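Local coordinates for uncharacterized protein DUF1185 (Bordetella bronchiseptica RB50, PDB 3BYQ), which is of unknown function but adopts a variant of the Bacillus chorismate mutase fold and may take part in amino-acid metabolism, at residues E6-T11 against A156-E161; N40-R45 against M51-E56. All blocks are in the same frame, centred on the assembly; numbering follows the deposited sequence.

Contact 1 of 2, residues E6-T11 against A156-E161; sequences EIRKRT and APRPRE. With EDO (1,2-ethanediol), chain I.
The guanidinium of Arg8 has the Arg158 guanidinium over one face and the carboxylate of Glu161 at its edge. Over the face, the Arg158 group is offset toward the rim and its plane is turned 45° from that of Arg8, so the two groups overlap only in part, with their planes inclined; Arg158 NE comes to 3.5 Å from Arg8 NH2. The edge is used quite differently. The carboxylate lies only 9° from the Arg8 plane, and each of its oxygens turns the syn lone pair to one nitrogen: Arg8 NE donates to Glu161 OE2 at 2.6 Å, and Arg8 NH2 to Glu161 OE1 at 2.9 Å. This side-on, two-nitrogen salt bridge fixes the rotation of both groups. Arg8 reaches it with CG anti to the backbone N (chi1 179°) and a bend at chi3 that turns the NE edge to the acid. Glu161 OE1 is gripped a second time, on its anti side, by the backbone N of Arg158 at 2.9 Å, a bond that joins the two ends of the type I turn 158-161. The methyl of Ala156 packs obliquely against Arg8 NH2 at 3.7 Å. The close approach of the two arginines is offset by acids: Asp155 forms salt bridges with Arg8 NH1 and Arg158 NH2, and Glu20 of a second subunit also pairs with Arg158 NH2. Nearby, Lys9 to Thr11 pair antiparallel with a strand of that second subunit. The contact is thus a buried ionic network tying strand 7-17, at a sheet-continuing subunit interface, to the turn that leads into strand 161-169.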
loop_
_atom_site.group_PDB
_atom_site.type_symbol
_atom_site.label_atom_id
_atom_site.label_comp_id
_atom_site.label_asym_id
_atom_site.label_seq_id
_atom_site.Cartn_x
_atom_site.Cartn_y
_atom_site.Cartn_z
ATOM N N GLU B 6 -16.918 -14.726 -18.037
ATOM C CA GLU B 6 -15.649 -15.044 -18.709
ATOM C C GLU B 6 -14.521 -14.910 -17.701
ATOM O O GLU B 6 -14.184 -13.819 -17.306
ATOM C CB GLU B 6 -15.419 -14.098 -19.873
ATOM C CG GLU B 6 -16.496 -14.199 -20.920
ATOM C CD GLU B 6 -16.374 -13.143 -21.996
ATOM O OE1 GLU B 6 -15.409 -12.343 -21.991
ATOM O OE2 GLU B 6 -17.268 -13.109 -22.851
ATOM N N ILE B 7 -13.928 -16.040 -17.330
ATOM C CA ILE B 7 -12.863 -16.076 -16.294
ATOM C C ILE B 7 -11.452 -15.891 -16.882
ATOM O O ILE B 7 -11.021 -16.646 -17.766
ATOM C CB ILE B 7 -12.908 -17.422 -15.517
ATOM C CG1 ILE B 7 -14.297 -17.689 -14.935
ATOM C CG2 ILE B 7 -11.831 -17.465 -14.386
ATOM C CD1 ILE B 7 -14.454 -19.082 -14.362
ATOM N N ARG B 8 -10.726 -14.910 -16.356
ATOM C CA ARG B 8 -9.359 -14.653 -16.757
ATOM C C ARG B 8 -8.396 -15.508 -15.935
ATOM O O ARG B 8 -7.489 -16.143 -16.441
ATOM C CB ARG B 8 -9.018 -13.165 -16.594
ATOM C CG ARG B 8 -7.588 -12.899 -16.999
ATOM C CD ARG B 8 -7.246 -11.442 -17.188
ATOM N NE ARG B 8 -7.376 -10.618 -16.002
ATOM C CZ ARG B 8 -6.405 -10.358 -15.137
ATOM N NH1 ARG B 8 -5.237 -10.921 -15.260
ATOM N NH2 ARG B 8 -6.646 -9.563 -14.105
ATOM N N LYS B 9 -8.610 -15.456 -14.629
ATOM C CA LYS B 9 -7.769 -16.197 -13.683
ATOM C C LYS B 9 -8.482 -16.482 -12.408
ATOM O O LYS B 9 -9.506 -15.885 -12.108
ATOM C CB LYS B 9 -6.447 -15.455 -13.421
ATOM C CG LYS B 9 -6.593 -14.169 -12.726
ATOM C CD LYS B 9 -5.283 -13.382 -12.746
ATOM C CE LYS B 9 -4.192 -13.990 -11.927
ATOM N NZ LYS B 9 -2.904 -13.181 -12.148
ATOM N N ARG B 10 -7.917 -17.423 -11.676
ATOM C CA ARG B 10 -8.460 -17.875 -10.402
ATOM C C ARG B 10 -7.318 -18.070 -9.425
ATOM O O ARG B 10 -6.177 -18.299 -9.823
ATOM C CB ARG B 10 -9.166 -19.218 -10.599
ATOM C CG ARG B 10 -10.490 -19.163 -11.333
ATOM C CD ARG B 10 -10.986 -20.535 -11.668
ATOM N NE ARG B 10 -11.369 -21.294 -10.478
ATOM C CZ ARG B 10 -11.774 -22.551 -10.467
ATOM N NH1 ARG B 10 -11.964 -23.200 -11.594
ATOM N NH2 ARG B 10 -12.040 -23.138 -9.305
ATOM N N THR B 11 -7.612 -17.893 -8.151
ATOM C CA THR B 11 -6.651 -18.229 -7.116
ATOM C C THR B 11 -7.330 -19.031 -6.034
ATOM O O THR B 11 -8.525 -18.861 -5.748
ATOM C CB THR B 11 -5.922 -17.019 -6.495
ATOM O OG1 THR B 11 -6.868 -16.215 -5.767
ATOM C CG2 THR B 11 -5.214 -16.211 -7.591
ATOM N N ALA B 156 -5.494 -7.735 -10.250
ATOM C CA ALA B 156 -6.941 -7.764 -10.408
ATOM C C ALA B 156 -7.643 -7.127 -9.231
ATOM O O ALA B 156 -7.058 -7.011 -8.157
ATOM C CB ALA B 156 -7.434 -9.216 -10.504
ATOM N N PRO B 157 -8.867 -6.663 -9.458
ATOM C CA PRO B 157 -9.555 -6.571 -10.736
ATOM C C PRO B 157 -9.036 -5.348 -11.455
ATOM O O PRO B 157 -8.884 -4.269 -10.846
ATOM C CB PRO B 157 -10.996 -6.310 -10.335
ATOM C CG PRO B 157 -10.915 -5.629 -9.057
ATOM C CD PRO B 157 -9.720 -6.145 -8.358
ATOM N N ARG B 158 -8.843 -5.522 -12.756
ATOM C CA ARG B 158 -8.458 -4.418 -13.612
ATOM C C ARG B 158 -9.783 -3.612 -13.742
ATOM O O ARG B 158 -10.817 -4.069 -13.297
ATOM C CB ARG B 158 -7.833 -4.919 -14.900
ATOM C CG ARG B 158 -6.514 -5.624 -14.554
ATOM C CD ARG B 158 -5.847 -6.089 -15.742
ATOM N NE ARG B 158 -4.705 -6.933 -15.417
ATOM C CZ ARG B 158 -3.873 -7.434 -16.332
ATOM N NH1 ARG B 158 -3.981 -7.110 -17.611
ATOM N NH2 ARG B 158 -2.931 -8.244 -15.948
ATOM N N PRO B 159 -9.721 -2.397 -14.293
ATOM C CA PRO B 159 -10.861 -1.522 -14.267
ATOM C C PRO B 159 -12.200 -2.104 -14.708
ATOM O O PRO B 159 -13.243 -1.765 -14.131
ATOM C CB PRO B 159 -10.414 -0.376 -15.170
ATOM C CG PRO B 159 -8.931 -0.265 -14.891
ATOM C CD PRO B 159 -8.491 -1.712 -14.757
ATOM N N ARG B 160 -12.146 -2.986 -15.693
ATOM C CA ARG B 160 -13.337 -3.558 -16.325
ATOM C C ARG B 160 -13.561 -5.028 -15.960
ATOM O O ARG B 160 -14.148 -5.791 -16.707
ATOM C CB ARG B 160 -13.248 -3.332 -17.845
ATOM C CG ARG B 160 -13.173 -1.845 -18.190
ATOM C CD ARG B 160 -13.078 -1.570 -19.655
ATOM N NE ARG B 160 -11.718 -1.726 -20.134
ATOM C CZ ARG B 160 -10.719 -0.933 -19.770
ATOM N NH1 ARG B 160 -10.903 0.045 -18.881
ATOM N NH2 ARG B 160 -9.524 -1.156 -20.262
ATOM N N GLU B 161 -13.077 -5.378 -14.781
ATOM C CA GLU B 161 -13.220 -6.720 -14.207
ATOM C C GLU B 161 -13.858 -6.694 -12.843
ATOM O O GLU B 161 -14.071 -5.643 -12.231
ATOM C CB GLU B 161 -11.872 -7.403 -14.077
ATOM C CG GLU B 161 -11.136 -7.543 -15.373
ATOM C CD GLU B 161 -9.845 -8.282 -15.231
ATOM O OE1 GLU B 161 -9.089 -7.981 -14.261
ATOM O OE2 GLU B 161 -9.534 -9.105 -16.136
HETATM C C1 EDO I . -8.756 2.685 -16.876
HETATM O O1 EDO I . -8.201 1.985 -18.006
HETATM C C2 EDO I . -9.223 4.060 -17.326
HETATM O O2 EDO I . -8.092 4.756 -17.855
#

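Contact 2 of 2, residues N40-R45 against M51-E56; sequences NPYAGR and MPFMAE. With EDO (1,2-ethanediol), chain S.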
loop_
_atom_site.group_PDB
_atom_site.type_symbol
_atom_site.label_atom_id
_atom_site.label_comp_id
_atom_site.label_asym_id
_atom_site.label_seq_id
_atom_site.Cartn_x
_atom_site.Cartn_y
_atom_site.Cartn_z
ATOM N N ASN B 40 -16.211 -7.652 -16.482
ATOM C CA ASN B 40 -17.430 -6.986 -16.073
ATOM C C ASN B 40 -18.217 -6.569 -17.307
ATOM O O ASN B 40 -17.825 -5.627 -17.979
ATOM C CB ASN B 40 -17.124 -5.729 -15.247
ATOM C CG ASN B 40 -18.357 -5.073 -14.681
ATOM O OD1 ASN B 40 -19.469 -5.418 -15.048
ATOM N ND2 ASN B 40 -18.163 -4.128 -13.764
ATOM N N PRO B 41 -19.341 -7.244 -17.613
ATOM C CA PRO B 41 -20.079 -6.856 -18.826
ATOM C C PRO B 41 -20.766 -5.483 -18.783
ATOM O O PRO B 41 -21.286 -5.035 -19.821
ATOM C CB PRO B 41 -21.169 -7.933 -18.937
ATOM C CG PRO B 41 -20.801 -8.981 -18.020
ATOM C CD PRO B 41 -20.040 -8.328 -16.912
ATOM N N TYR B 42 -20.792 -4.852 -17.599
ATOM C CA TYR B 42 -21.461 -3.549 -17.378
ATOM C C TYR B 42 -20.553 -2.381 -17.045
ATOM O O TYR B 42 -21.032 -1.279 -16.731
ATOM C CB TYR B 42 -22.519 -3.711 -16.283
ATOM C CG TYR B 42 -23.395 -4.882 -16.608
ATOM C CD1 TYR B 42 -24.331 -4.797 -17.623
ATOM C CD2 TYR B 42 -23.252 -6.095 -15.946
ATOM C CE1 TYR B 42 -25.115 -5.888 -17.961
ATOM C CE2 TYR B 42 -24.017 -7.176 -16.277
ATOM C CZ TYR B 42 -24.947 -7.069 -17.297
ATOM O OH TYR B 42 -25.744 -8.135 -17.638
ATOM N N ALA B 43 -19.251 -2.650 -17.065
ATOM C CA ALA B 43 -18.248 -1.620 -16.730
ATOM C C ALA B 43 -18.441 -0.459 -17.649
ATOM O O ALA B 43 -18.584 -0.634 -18.882
ATOM C CB ALA B 43 -16.824 -2.140 -16.898
ATOM N N GLY B 44 -18.441 0.722 -17.054
ATOM C CA GLY B 44 -18.516 1.950 -17.817
ATOM C C GLY B 44 -19.857 2.512 -18.185
ATOM O O GLY B 44 -19.947 3.511 -18.910
ATOM N N ARG B 45 -20.908 1.839 -17.746
ATOM C CA ARG B 45 -22.264 2.301 -17.989
ATOM C C ARG B 45 -23.174 1.830 -16.886
ATOM O O ARG B 45 -22.831 0.937 -16.117
ATOM C CB ARG B 45 -22.798 1.844 -19.338
ATOM C CG ARG B 45 -23.092 0.357 -19.429
ATOM C CD ARG B 45 -23.620 -0.041 -20.823
ATOM N NE ARG B 45 -24.035 -1.456 -20.833
ATOM C CZ ARG B 45 -23.169 -2.446 -20.865
ATOM N NH1 ARG B 45 -21.894 -2.187 -20.930
ATOM N NH2 ARG B 45 -23.574 -3.698 -20.817
HETATM N N MSE B 51 -30.290 -8.461 -13.015
HETATM C CA MSE B 51 -30.864 -9.742 -12.548
HETATM C C MSE B 51 -30.367 -10.949 -13.347
HETATM O O MSE B 51 -30.049 -11.980 -12.750
HETATM C CB MSE B 51 -32.392 -9.673 -12.464
HETATM C CG MSE B 51 -32.898 -8.542 -11.613
HETATM SE SE MSE B 51 -32.247 -8.599 -9.788
HETATM C CE MSE B 51 -33.439 -9.970 -9.179
ATOM N N PRO B 52 -30.282 -10.853 -14.692
ATOM C CA PRO B 52 -29.715 -11.960 -15.450
ATOM C C PRO B 52 -28.284 -12.326 -15.047
ATOM O O PRO B 52 -27.956 -13.505 -14.928
ATOM C CB PRO B 52 -29.779 -11.460 -16.896
ATOM C CG PRO B 52 -30.967 -10.548 -16.897
ATOM C CD PRO B 52 -30.894 -9.853 -15.589
ATOM N N PHE B 53 -27.467 -11.306 -14.807
ATOM C CA PHE B 53 -26.068 -11.488 -14.391
ATOM C C PHE B 53 -26.025 -12.207 -13.042
ATOM O O PHE B 53 -25.323 -13.211 -12.863
ATOM C CB PHE B 53 -25.398 -10.105 -14.342
ATOM C CG PHE B 53 -23.911 -10.113 -14.024
ATOM C CD1 PHE B 53 -23.028 -10.932 -14.707
ATOM C CD2 PHE B 53 -23.397 -9.189 -13.148
ATOM C CE1 PHE B 53 -21.658 -10.876 -14.462
ATOM C CE2 PHE B 53 -22.042 -9.139 -12.887
ATOM C CZ PHE B 53 -21.159 -9.982 -13.568
HETATM N N MSE B 54 -26.834 -11.739 -12.116
HETATM C CA MSE B 54 -26.898 -12.341 -10.773
HETATM C C MSE B 54 -27.301 -13.803 -10.850
HETATM O O MSE B 54 -26.760 -14.659 -10.145
HETATM C CB MSE B 54 -27.839 -11.567 -9.865
HETATM C CG MSE B 54 -27.756 -11.980 -8.443
HETATM SE SE MSE B 54 -28.688 -10.790 -7.266
HETATM C CE MSE B 54 -30.478 -11.248 -7.757
ATOM N N ALA B 55 -28.244 -14.092 -11.742
ATOM C CA ALA B 55 -28.731 -15.464 -11.944
ATOM C C ALA B 55 -27.651 -16.381 -12.486
ATOM O O ALA B 55 -27.431 -17.494 -11.965
ATOM C CB ALA B 55 -29.949 -15.480 -12.889
ATOM N N GLU B 56 -26.947 -15.921 -13.506
ATOM C CA GLU B 56 -25.899 -16.746 -14.102
ATOM C C GLU B 56 -24.705 -16.988 -13.166
ATOM O O GLU B 56 -24.104 -18.058 -13.176
ATOM C CB GLU B 56 -25.404 -16.207 -15.430
ATOM C CG GLU B 56 -24.655 -17.305 -16.181
ATOM C CD GLU B 56 -24.028 -16.860 -17.478
ATOM O OE1 GLU B 56 -24.397 -15.761 -17.986
ATOM O OE2 GLU B 56 -23.176 -17.655 -17.976
HETATM C C1 EDO S . -19.687 1.052 -21.805
HETATM O O1 EDO S . -20.184 0.454 -20.602
HETATM C C2 EDO S . -18.363 0.394 -22.161
HETATM O O2 EDO S . -18.665 -0.902 -22.714
HETATM O O HOH W 1 -27.914 -8.589 -16.033
#
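Tyr42 and Phe53 meet edge to face, and the side chain of Phe53 can be followed outward from the first turn of helix 51-72. Its CB already touches the tyrosine, 3.8 Å from Tyr42 CE2 and close to the hydroxyl as well. A chi1 of -176° swings the ring away from the backbone N of Phe53, so that its face receives the tyrosine edge: Tyr42 CE2 is 3.7 Å from Phe53 CG and almost as near Phe53 CD2. The ring planes are inclined at 69° and the centroids lie 5.4 Å apart. At the far end of the ring, Phe53 CE1 and CZ meet Pro41, and Pro41 CD lies 3.9 Å from Phe53 CE1; Phe53 also packs on Ile162 of strand 161-169. A water links Tyr42 and Phe53 by a polar route, 2.7 Å from Tyr42 OH and accepting from Phe53 N at 3.0 Å. Tyr42 is placed by its own loop, for its backbone N donates to Asn40 OD1 from above the amide carbonyl plane (2.9 Å). That bond makes an Asx turn, overlapping the type I turn 40-43, and the T-shaped aromatic pair packs this strand-to-helix connection against the start of the helix.

How the contacts relate
All touching residues of contact 1 are buried, its centre about 16 Å from the chain centre; contact 2 lies farther out, about 20 Å between the same centres, with Pro41 partly exposed. Contact 1 is ionic and draws on acids from its own chain and a second subunit; contact 2 is apolar and aromatic, with one bridging water, and joins the connection after strand 29-39 to the start of helix 51-72. Contact 1 instead unites parts of the chain 145 residues apart, with contact 2 nested inside. The two touch directly: Asn40 N probably donates a hydrogen bond to Arg160 O at 2.8 Å, and Ala43 CB packs on Arg160 CA. The turn before strand 161-169 therefore borders both.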